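Local coordinates for angiopoietin-related protein 6 (Homo sapiens, PDB 6Y43), which probably acts as a secreted angiopoietin-like growth factor, its calcium-binding fibrinogen-like globe domain being the likely part that meets partner molecules, at residues H20-Y26 / V37-Q42; H124-L129 / H143-F148; L164-G168 / Y194-Y199. All coordinates share one frame; numbering follows the deposited sequence.

Contact 1 of 3, residues H20-Y26 / V37-Q42; sequences HEQSGVY and VWCEQQ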
loop_
_atom_site.group_PDB
_atom_site.type_symbol
_atom_site.label_atom_id
_atom_site.label_comp_id
_atom_site.label_asym_id
_atom_site.label_seq_id
_atom_site.Cartn_x
_atom_site.Cartn_y
_atom_site.Cartn_z
ATOM N N HIS A 20 11.407 15.704 -12.954
ATOM C CA HIS A 20 10.145 16.086 -12.335
ATOM C C HIS A 20 10.304 15.831 -10.849
ATOM O O HIS A 20 10.297 14.679 -10.396
ATOM C CB HIS A 20 8.994 15.330 -12.986
ATOM C CG HIS A 20 8.878 15.624 -14.445
ATOM N ND1 HIS A 20 8.374 16.816 -14.921
ATOM C CD2 HIS A 20 9.268 14.918 -15.533
ATOM C CE1 HIS A 20 8.439 16.823 -16.240
ATOM N NE2 HIS A 20 8.976 15.683 -16.636
ATOM N N GLU A 21 10.516 16.918 -10.100
ATOM C CA GLU A 21 10.841 16.856 -8.682
ATOM C C GLU A 21 9.641 17.108 -7.776
ATOM O O GLU A 21 9.780 17.018 -6.551
ATOM C CB GLU A 21 11.923 17.892 -8.353
ATOM C CG GLU A 21 12.972 18.096 -9.422
ATOM C CD GLU A 21 14.177 18.881 -8.905
ATOM O OE1 GLU A 21 15.321 18.409 -9.085
ATOM O OE2 GLU A 21 13.972 19.966 -8.309
ATOM N N GLN A 22 8.474 17.444 -8.332
ATOM C CA GLN A 22 7.318 17.805 -7.523
ATOM C C GLN A 22 6.382 16.613 -7.390
ATOM O O GLN A 22 5.986 16.005 -8.390
ATOM C CB GLN A 22 6.531 18.966 -8.129
ATOM C CG GLN A 22 7.221 20.280 -8.162
ATOM C CD GLN A 22 6.359 21.300 -8.870
ATOM O OE1 GLN A 22 6.221 21.275 -10.096
ATOM N NE2 GLN A 22 5.734 22.162 -8.101
ATOM N N SER A 23 5.999 16.308 -6.163
ATOM C CA SER A 23 5.010 15.266 -5.966
ATOM C C SER A 23 3.666 15.703 -6.535
ATOM O O SER A 23 3.357 16.890 -6.632
ATOM C CB SER A 23 4.913 14.936 -4.479
ATOM O OG SER A 23 6.193 14.520 -4.010
ATOM N N GLY A 24 2.884 14.724 -6.947
ATOM C CA GLY A 24 1.575 14.975 -7.508
ATOM C C GLY A 24 1.140 13.781 -8.329
ATOM O O GLY A 24 1.695 12.695 -8.212
ATOM N N VAL A 25 0.121 14.011 -9.158
ATOM C CA VAL A 25 -0.459 12.950 -9.979
ATOM C C VAL A 25 0.291 12.840 -11.304
ATOM O O VAL A 25 0.473 13.841 -12.028
ATOM C CB VAL A 25 -1.963 13.188 -10.199
ATOM C CG1 VAL A 25 -2.572 12.055 -11.039
ATOM C CG2 VAL A 25 -2.675 13.308 -8.896
ATOM N N TYR A 26 0.746 11.624 -11.616
ATOM C CA TYR A 26 1.432 11.314 -12.858
ATOM C C TYR A 26 0.703 10.192 -13.576
ATOM O O TYR A 26 0.012 9.377 -12.957
ATOM C CB TYR A 26 2.885 10.883 -12.621
ATOM C CG TYR A 26 3.818 11.955 -12.129
ATOM C CD1 TYR A 26 3.674 12.521 -10.869
ATOM C CD2 TYR A 26 4.877 12.388 -12.911
ATOM C CE1 TYR A 26 4.551 13.498 -10.417
ATOM C CE2 TYR A 26 5.751 13.372 -12.454
ATOM C CZ TYR A 26 5.580 13.919 -11.218
ATOM O OH TYR A 26 6.461 14.884 -10.774
ATOM N N VAL A 37 -1.505 7.978 -11.025
ATOM C CA VAL A 37 -1.037 7.606 -9.699
ATOM C C VAL A 37 -0.439 8.846 -9.066
ATOM O O VAL A 37 -0.037 9.778 -9.760
ATOM C CB VAL A 37 0.029 6.490 -9.731
ATOM C CG1 VAL A 37 -0.412 5.391 -10.627
ATOM C CG2 VAL A 37 1.369 7.083 -10.184
ATOM N N TRP A 38 -0.353 8.846 -7.733
ATOM C CA TRP A 38 0.451 9.837 -7.027
ATOM C C TRP A 38 1.902 9.363 -6.955
ATOM O O TRP A 38 2.165 8.212 -6.578
ATOM C CB TRP A 38 -0.085 10.079 -5.616
ATOM C CG TRP A 38 0.540 11.257 -4.934
ATOM C CD1 TRP A 38 1.726 11.282 -4.229
ATOM C CD2 TRP A 38 0.030 12.592 -4.901
ATOM N NE1 TRP A 38 1.962 12.549 -3.758
ATOM C CE2 TRP A 38 0.936 13.370 -4.138
ATOM C CE3 TRP A 38 -1.119 13.200 -5.414
ATOM C CZ2 TRP A 38 0.747 14.738 -3.913
ATOM C CZ3 TRP A 38 -1.310 14.563 -5.174
ATOM C CH2 TRP A 38 -0.385 15.305 -4.433
ATOM N N CYS A 39 2.832 10.246 -7.318
ATOM C CA CYS A 39 4.268 10.017 -7.194
ATOM C C CYS A 39 4.801 10.875 -6.059
ATOM O O CYS A 39 4.594 12.096 -6.061
ATOM C CB CYS A 39 5.036 10.413 -8.463
ATOM S SG CYS A 39 4.729 9.527 -9.971
ATOM N N GLU A 40 5.472 10.237 -5.094
ATOM C CA GLU A 40 6.235 10.926 -4.055
ATOM C C GLU A 40 7.639 11.157 -4.616
ATOM O O GLU A 40 8.415 10.212 -4.798
ATOM C CB GLU A 40 6.257 10.109 -2.762
ATOM C CG GLU A 40 7.279 10.608 -1.760
ATOM C CD GLU A 40 7.029 12.036 -1.373
ATOM O OE1 GLU A 40 5.919 12.341 -0.885
ATOM O OE2 GLU A 40 7.957 12.846 -1.539
ATOM N N GLN A 41 7.956 12.406 -4.938
ATOM C CA GLN A 41 9.188 12.698 -5.653
ATOM C C GLN A 41 10.287 13.312 -4.795
ATOM O O GLN A 41 11.333 13.671 -5.338
ATOM C CB GLN A 41 8.912 13.642 -6.830
ATOM C CG GLN A 41 7.940 13.080 -7.841
ATOM C CD GLN A 41 8.466 11.875 -8.586
ATOM O OE1 GLN A 41 9.005 10.941 -7.999
ATOM N NE2 GLN A 41 8.274 11.868 -9.896
ATOM N N GLN A 42 10.085 13.459 -3.497
ATOM C CA GLN A 42 11.115 14.042 -2.634
ATOM C C GLN A 42 11.639 13.077 -1.586
ATOM O O GLN A 42 12.853 12.990 -1.383
ATOM C CB GLN A 42 10.565 15.291 -1.937
ATOM C CG GLN A 42 10.428 16.474 -2.837
ATOM C CD GLN A 42 11.771 17.013 -3.296
ATOM O OE1 GLN A 42 12.648 17.324 -2.482
ATOM N NE2 GLN A 42 11.952 17.102 -4.611
HETATM O O HOH W 1 7.099 15.545 -1.573
#
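G24 sets its CA over the face of W38: it stands 3.5 Å from the centroid of the six-membered ring, only 4° off the ring normal, a CH-pi contact. The indole reaches it because CG is anti to the backbone N of W38 (chi1 -170°), and V25 CG2 packs obliquely on the same ring. On the other face of the sheet, Y26 meets C39, whose SG is 3.8 Å from the tyrosine centroid, 36° off the normal, a sulfur-aromatic contact; that sulfur is tied to C12 by a disulfide. Next outward, S23 OG accepts an almost straight bond from Q41 N (2.9 Å), and a water joins the same hydroxyl to the E40 carboxylate, which also takes the backbone N-H of L43. The Q42 amide gives NE2 to E21 O at 2.9 Å, in the carbonyl plane on a lone pair. Positioning all this is the antiparallel ladder of strands 24-30 and 33-40, with C39 N to G24 O at 2.8 Å and Y26 N to V37 O at 2.7 Å. With W38 cut back to an alanine, G24 CA is likely to lose its ring cover and R53 its cation-pi partner. At the backbone angles of G24 a CB would jam against the preceding carbonyl O, which calls for glycine, so the CH-pi contact comes from the glycine backbone itself.

Contact 2 of 3, residues H124-L129 / H143-F148; sequences HYRLRL and HNDKPF
R126 and P147 bring the two backbones within 4.1 Å between their CA atoms, and the chains are laced by F148 N to H124 O at 2.9 Å, L127 N to K146 O at 3.2 Å and D145 N to L127 O at 2.8 Å. D145 is the charged centre. Its OD1 takes a nearly straight bond from R128 NH1 (2.9 Å, 177°); OD1 lies in the R128 guanidinium plane, while NH1 meets it from above the carboxylate plane. R126 NH1 completes a longer salt bridge to the same oxygen at 3.6 Å. R128 NH1 also donates to L127 O, which D145 N approaches from the opposite face of its carbonyl plane, so two donors grip that oxygen. R128 is bent at chi2 (86°), which folds the guanidinium back toward D145, while its NE pairs with E119. The R126 guanidinium lays one face over P147 CD. Apolar cover comes from P147 CB on H124 CB at 3.8 Å and Y125 CB on F148 CB, and L127 CD2 rests against the H143 carbonyl O. This is a type II turn, H143 to K146, docked beside the start of strand 127-133, joining the central sheet of the fibrinogen-like domain to the long loop region that carries its calcium site.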
loop_
_atom_site.group_PDB
_atom_site.type_symbol
_atom_site.label_atom_id
_atom_site.label_comp_id
_atom_site.label_asym_id
_atom_site.label_seq_id
_atom_site.Cartn_x
_atom_site.Cartn_y
_atom_site.Cartn_z
ATOM N N HIS A 124 -4.197 -15.951 -6.009
ATOM C CA HIS A 124 -4.801 -15.140 -4.957
ATOM C C HIS A 124 -3.924 -13.960 -4.548
ATOM O O HIS A 124 -3.977 -13.520 -3.395
ATOM C CB HIS A 124 -5.128 -15.999 -3.723
ATOM C CG HIS A 124 -6.086 -17.121 -4.014
ATOM N ND1 HIS A 124 -6.370 -18.133 -3.115
ATOM C CD2 HIS A 124 -6.829 -17.379 -5.116
ATOM C CE1 HIS A 124 -7.244 -18.963 -3.659
ATOM N NE2 HIS A 124 -7.552 -18.516 -4.861
ATOM N N TYR A 125 -3.105 -13.466 -5.480
ATOM C CA TYR A 125 -2.286 -12.281 -5.250
ATOM C C TYR A 125 -1.462 -12.415 -3.969
ATOM O O TYR A 125 -1.242 -11.449 -3.234
ATOM C CB TYR A 125 -3.157 -11.030 -5.219
ATOM C CG TYR A 125 -3.808 -10.672 -6.554
ATOM C CD1 TYR A 125 -3.048 -10.237 -7.629
ATOM C CD2 TYR A 125 -5.176 -10.766 -6.713
ATOM C CE1 TYR A 125 -3.636 -9.899 -8.838
ATOM C CE2 TYR A 125 -5.791 -10.423 -7.917
ATOM C CZ TYR A 125 -5.011 -9.976 -8.966
ATOM O OH TYR A 125 -5.598 -9.654 -10.175
ATOM N N ARG A 126 -0.946 -13.621 -3.743
ATOM C CA ARG A 126 -0.063 -13.892 -2.620
ATOM C C ARG A 126 1.080 -12.882 -2.564
ATOM O O ARG A 126 1.717 -12.587 -3.571
ATOM C CB ARG A 126 0.509 -15.308 -2.750
ATOM C CG ARG A 126 -0.416 -16.408 -2.308
ATOM C CD ARG A 126 0.266 -17.802 -2.294
ATOM N NE ARG A 126 -0.759 -18.751 -1.884
ATOM C CZ ARG A 126 -0.924 -19.173 -0.645
ATOM N NH1 ARG A 126 -0.080 -18.795 0.318
ATOM N NH2 ARG A 126 -1.918 -20.007 -0.372
ATOM N N LEU A 127 1.358 -12.405 -1.361
ATOM C CA LEU A 127 2.419 -11.436 -1.127
ATOM C C LEU A 127 3.797 -12.090 -1.087
ATOM O O LEU A 127 3.963 -13.180 -0.528
ATOM C CB LEU A 127 2.175 -10.724 0.197
ATOM C CG LEU A 127 3.141 -9.640 0.684
ATOM C CD1 LEU A 127 3.144 -8.432 -0.259
ATOM C CD2 LEU A 127 2.736 -9.258 2.088
ATOM N N ARG A 128 4.780 -11.424 -1.715
ATOM C CA ARG A 128 6.203 -11.765 -1.569
ATOM C C ARG A 128 6.952 -10.495 -1.157
ATOM O O ARG A 128 6.714 -9.464 -1.733
ATOM C CB ARG A 128 6.761 -12.306 -2.884
ATOM C CG ARG A 128 6.521 -13.774 -3.193
ATOM C CD ARG A 128 5.169 -13.887 -3.852
ATOM N NE ARG A 128 4.807 -15.251 -4.197
ATOM C CZ ARG A 128 4.351 -16.160 -3.338
ATOM N NH1 ARG A 128 4.205 -15.848 -2.050
ATOM N NH2 ARG A 128 4.038 -17.384 -3.759
ATOM N N LEU A 129 7.823 -10.525 -0.162
ATOM C CA LEU A 129 8.483 -9.312 0.360
ATOM C C LEU A 129 9.984 -9.490 0.143
ATOM O O LEU A 129 10.422 -10.617 -0.232
ATOM C CB LEU A 129 8.116 -9.191 1.821
ATOM C CG LEU A 129 6.730 -8.633 2.084
ATOM C CD1 LEU A 129 6.488 -8.598 3.560
ATOM C CD2 LEU A 129 6.735 -7.234 1.414
ATOM N N HIS A 143 2.965 -11.309 7.152
ATOM C CA HIS A 143 2.016 -11.476 6.073
ATOM C C HIS A 143 2.652 -12.018 4.811
ATOM O O HIS A 143 1.954 -12.251 3.820
ATOM C CB HIS A 143 1.367 -10.132 5.809
ATOM C CG HIS A 143 0.610 -9.636 6.992
ATOM N ND1 HIS A 143 -0.671 -10.054 7.266
ATOM C CD2 HIS A 143 0.977 -8.851 8.030
ATOM C CE1 HIS A 143 -1.091 -9.481 8.381
ATOM N NE2 HIS A 143 -0.111 -8.745 8.865
ATOM N N ASN A 144 3.959 -12.239 4.837
ATOM C CA ASN A 144 4.645 -12.810 3.686
ATOM C C ASN A 144 4.041 -14.161 3.292
ATOM O O ASN A 144 3.750 -15.008 4.147
ATOM C CB ASN A 144 6.110 -12.954 4.057
ATOM C CG ASN A 144 7.023 -13.002 2.888
ATOM O OD1 ASN A 144 6.593 -13.115 1.740
ATOM N ND2 ASN A 144 8.313 -12.861 3.168
ATOM N N ASP A 145 3.863 -14.352 1.984
ATOM C CA ASP A 145 3.351 -15.604 1.422
ATOM C C ASP A 145 1.992 -15.949 2.003
ATOM O O ASP A 145 1.675 -17.130 2.214
ATOM C CB ASP A 145 4.329 -16.761 1.651
ATOM C CG ASP A 145 4.035 -17.980 0.782
ATOM O OD1 ASP A 145 3.305 -17.872 -0.225
ATOM O OD2 ASP A 145 4.540 -19.060 1.155
ATOM N N LYS A 146 1.196 -14.928 2.295
ATOM C CA LYS A 146 -0.206 -15.100 2.580
ATOM C C LYS A 146 -1.043 -14.627 1.390
ATOM O O LYS A 146 -0.672 -13.661 0.710
ATOM C CB LYS A 146 -0.616 -14.321 3.832
ATOM C CG LYS A 146 -0.036 -14.872 5.153
ATOM C CD LYS A 146 -0.537 -16.280 5.464
ATOM C CE LYS A 146 0.287 -16.891 6.571
ATOM N NZ LYS A 146 -0.120 -18.319 6.806
ATOM N N PRO A 147 -2.143 -15.309 1.110
ATOM C CA PRO A 147 -3.037 -14.881 0.036
ATOM C C PRO A 147 -3.813 -13.648 0.455
ATOM O O PRO A 147 -3.936 -13.341 1.639
ATOM C CB PRO A 147 -3.957 -16.083 -0.155
ATOM C CG PRO A 147 -3.996 -16.731 1.182
ATOM C CD PRO A 147 -2.658 -16.500 1.818
ATOM N N PHE A 148 -4.332 -12.932 -0.545
ATOM C CA PHE A 148 -5.158 -11.764 -0.281
ATOM C C PHE A 148 -6.593 -12.187 0.007
ATOM O O PHE A 148 -7.220 -12.892 -0.794
ATOM C CB PHE A 148 -5.113 -10.799 -1.477
ATOM C CG PHE A 148 -5.485 -9.379 -1.126
ATOM C CD1 PHE A 148 -4.536 -8.513 -0.619
ATOM C CD2 PHE A 148 -6.754 -8.905 -1.356
ATOM C CE1 PHE A 148 -4.860 -7.198 -0.312
ATOM C CE2 PHE A 148 -7.078 -7.587 -1.058
ATOM C CZ PHE A 148 -6.130 -6.746 -0.532
HETATM O O HOH W 2 3.375 -19.895 -1.995
HETATM O O HOH W 3 8.492 -13.841 -0.096
#

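Contact 3 of 3, residues L164-G168 / Y194-Y199; sequences LYQRG and YQDGVY. With EDO (1,2-ethanediol), chain E; EDO (1,2-ethanediol), chain D.
Y165 lays its CD1 over one face of the Y194 ring, 3.3 Å from Y194 CZ, while its CB also sits above that face, 4.1 Å from the ring centroid and 15° off the normal. The second contact is CH-pi in character. The rings themselves meet obliquely, with planes at 50° and centroids 4.6 Å apart, so neither a parallel stack nor a T-shaped pair describes them. In Y165, CG stands beside the backbone N and anti to the carbonyl carbon (chi1 -55°), which directs the ring at Y194 as the helix ends. Behind this pair, D196 CB touches Y165 O, and a water donates both to that carbonyl and to D196 OD2, bridging the helix end to the loop. The carboxylate has further partners: OD1 receives H185 NE2, and OD2 meets S192 OG. R167 runs alongside D196, its CG 4.0 Å from D196 CB, but its chain is bent at chi2 and chi3 and returns NH1 to L164 O at 2.9 Å, with F62 a cation-pi partner. The Q166 side chain extends toward Q195 and Y199, though the orientation of its amide is uncertain; the Y199 hydroxyl is hydrogen-bonded to A176 O. An ethanediol, probably from the crystallisation liquor, is held by Q195 OE1. R167, with positive phi, is the first residue to leave the helix. The contact thus sets the C-terminal end of helix 162-166 against the loop that precedes strand 212-219, with N179 ND2 hydrogen-bonding to both Q166 O and G197 O.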
loop_
_atom_site.group_PDB
_atom_site.type_symbol
_atom_site.label_atom_id
_atom_site.label_comp_id
_atom_site.label_asym_id
_atom_site.label_seq_id
_atom_site.Cartn_x
_atom_site.Cartn_y
_atom_site.Cartn_z
ATOM N N LEU A 164 -13.738 -9.731 8.143
ATOM C CA LEU A 164 -15.010 -9.370 8.763
ATOM C C LEU A 164 -14.789 -8.520 10.001
ATOM O O LEU A 164 -15.560 -7.591 10.277
ATOM C CB LEU A 164 -15.778 -10.640 9.136
ATOM C CG LEU A 164 -17.144 -10.509 9.814
ATOM C CD1 LEU A 164 -18.141 -9.875 8.878
ATOM C CD2 LEU A 164 -17.624 -11.885 10.263
ATOM N N TYR A 165 -13.753 -8.837 10.769
ATOM C CA TYR A 165 -13.508 -8.114 12.007
ATOM C C TYR A 165 -12.565 -6.937 11.822
ATOM O O TYR A 165 -12.740 -5.915 12.490
ATOM C CB TYR A 165 -12.925 -9.048 13.068
ATOM C CG TYR A 165 -13.772 -10.279 13.336
ATOM C CD1 TYR A 165 -15.025 -10.173 13.912
ATOM C CD2 TYR A 165 -13.310 -11.531 12.995
ATOM C CE1 TYR A 165 -15.800 -11.305 14.151
ATOM C CE2 TYR A 165 -14.075 -12.671 13.229
ATOM C CZ TYR A 165 -15.316 -12.545 13.801
ATOM O OH TYR A 165 -16.068 -13.679 14.025
ATOM N N GLN A 166 -11.549 -7.057 10.962
ATOM C CA GLN A 166 -10.570 -5.979 10.822
ATOM C C GLN A 166 -10.838 -5.083 9.624
ATOM O O GLN A 166 -10.219 -4.021 9.525
ATOM C CB GLN A 166 -9.168 -6.562 10.745
ATOM C CG GLN A 166 -8.810 -7.298 12.018
ATOM C CD GLN A 166 -7.337 -7.469 12.163
ATOM O OE1 GLN A 166 -6.704 -6.853 13.012
ATOM N NE2 GLN A 166 -6.771 -8.324 11.326
ATOM N N ARG A 167 -11.775 -5.466 8.747
ATOM C CA ARG A 167 -12.500 -4.614 7.802
ATOM C C ARG A 167 -11.703 -4.203 6.574
ATOM O O ARG A 167 -12.176 -3.370 5.817
ATOM C CB ARG A 167 -13.038 -3.346 8.480
ATOM C CG ARG A 167 -13.707 -3.555 9.826
ATOM C CD ARG A 167 -14.895 -4.491 9.756
ATOM N NE ARG A 167 -15.967 -3.924 8.960
ATOM C CZ ARG A 167 -17.163 -4.479 8.790
ATOM N NH1 ARG A 167 -17.455 -5.645 9.359
ATOM N NH2 ARG A 167 -18.069 -3.864 8.032
ATOM N N GLY A 168 -10.531 -4.784 6.320
ATOM C CA GLY A 168 -9.780 -4.488 5.122
ATOM C C GLY A 168 -9.809 -5.651 4.151
ATOM O O GLY A 168 -10.299 -6.742 4.420
ATOM N N TYR A 194 -13.230 -4.623 18.140
ATOM C CA TYR A 194 -12.109 -5.271 17.490
ATOM C C TYR A 194 -11.022 -4.262 17.168
ATOM O O TYR A 194 -11.294 -3.080 16.938
ATOM C CB TYR A 194 -12.546 -5.973 16.198
ATOM C CG TYR A 194 -13.637 -7.003 16.412
ATOM C CD1 TYR A 194 -13.367 -8.187 17.094
ATOM C CD2 TYR A 194 -14.929 -6.794 15.957
ATOM C CE1 TYR A 194 -14.333 -9.124 17.308
ATOM C CE2 TYR A 194 -15.919 -7.742 16.177
ATOM C CZ TYR A 194 -15.608 -8.904 16.854
ATOM O OH TYR A 194 -16.562 -9.867 17.086
ATOM N N GLN A 195 -9.788 -4.766 17.137
ATOM C CA GLN A 195 -8.659 -4.014 16.609
ATOM C C GLN A 195 -8.833 -3.936 15.103
ATOM O O GLN A 195 -8.384 -4.820 14.376
ATOM C CB GLN A 195 -7.333 -4.671 16.980
ATOM C CG GLN A 195 -7.144 -4.798 18.461
ATOM C CD GLN A 195 -5.728 -5.183 18.854
ATOM O OE1 GLN A 195 -4.991 -5.787 18.078
ATOM N NE2 GLN A 195 -5.350 -4.834 20.059
ATOM N N ASP A 196 -9.514 -2.897 14.625
ATOM C CA ASP A 196 -9.887 -2.803 13.229
ATOM C C ASP A 196 -9.343 -1.544 12.586
ATOM O O ASP A 196 -9.637 -1.286 11.417
ATOM C CB ASP A 196 -11.404 -2.867 13.071
ATOM C CG ASP A 196 -12.128 -1.704 13.744
ATOM O OD1 ASP A 196 -11.489 -0.679 14.054
ATOM O OD2 ASP A 196 -13.351 -1.830 13.955
ATOM N N GLY A 197 -8.472 -0.821 13.281
ATOM C CA GLY A 197 -7.968 0.439 12.784
ATOM C C GLY A 197 -6.813 0.280 11.811
ATOM O O GLY A 197 -6.315 -0.808 11.548
ATOM N N VAL A 198 -6.357 1.417 11.308
ATOM C CA VAL A 198 -5.215 1.475 10.408
ATOM C C VAL A 198 -3.957 1.372 11.257
ATOM O O VAL A 198 -3.429 2.389 11.727
ATOM C CB VAL A 198 -5.219 2.776 9.587
ATOM C CG1 VAL A 198 -3.983 2.849 8.743
ATOM C CG2 VAL A 198 -6.489 2.913 8.742
ATOM N N TYR A 199 -3.483 0.143 11.491
ATOM C CA TYR A 199 -2.456 -0.068 12.500
ATOM C C TYR A 199 -1.222 -0.790 11.989
ATOM O O TYR A 199 -1.201 -1.439 10.946
ATOM C CB TYR A 199 -3.031 -0.805 13.722
ATOM C CG TYR A 199 -3.317 -2.312 13.639
ATOM C CD1 TYR A 199 -2.283 -3.252 13.659
ATOM C CD2 TYR A 199 -4.617 -2.782 13.648
ATOM C CE1 TYR A 199 -2.555 -4.645 13.650
ATOM C CE2 TYR A 199 -4.899 -4.159 13.640
ATOM C CZ TYR A 199 -3.865 -5.078 13.639
ATOM O OH TYR A 199 -4.137 -6.438 13.666
HETATM C C1 EDO E . -0.221 -7.156 17.144
HETATM O O1 EDO E . -0.482 -8.560 17.130
HETATM C C2 EDO E . -1.553 -6.447 16.971
HETATM O O2 EDO E . -2.345 -6.652 18.148
HETATM C C1 EDO D . -13.259 -6.123 2.755
HETATM O O1 EDO D . -12.710 -7.402 3.087
HETATM C C2 EDO D . -14.739 -6.291 2.393
HETATM O O2 EDO D . -14.829 -7.146 1.240
HETATM O O HOH W 4 -14.762 -4.079 13.414
#

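In the fold
The three contacts follow one another along the chain, each closing before the next opens, and all lie in one fibrinogen-like domain. Contacts 1 and 2 both reach the antiparallel sheet, through the hairpin of strands 24-30 and 33-40 and through strand 127-133, yet their centres are about 27 Å apart on opposite sides of the chain's centre. Contact 3 belongs to the loop-rich part around helix 162-166; its centre is about 30 Å from that of contact 1 but about 18 Å from that of contact 2, with nearest atoms about 6 Å apart. Going from contact 1 to contact 3 therefore leads from the disulfide-linked N-terminal hairpin, past the sheet, to the calcium-bearing region.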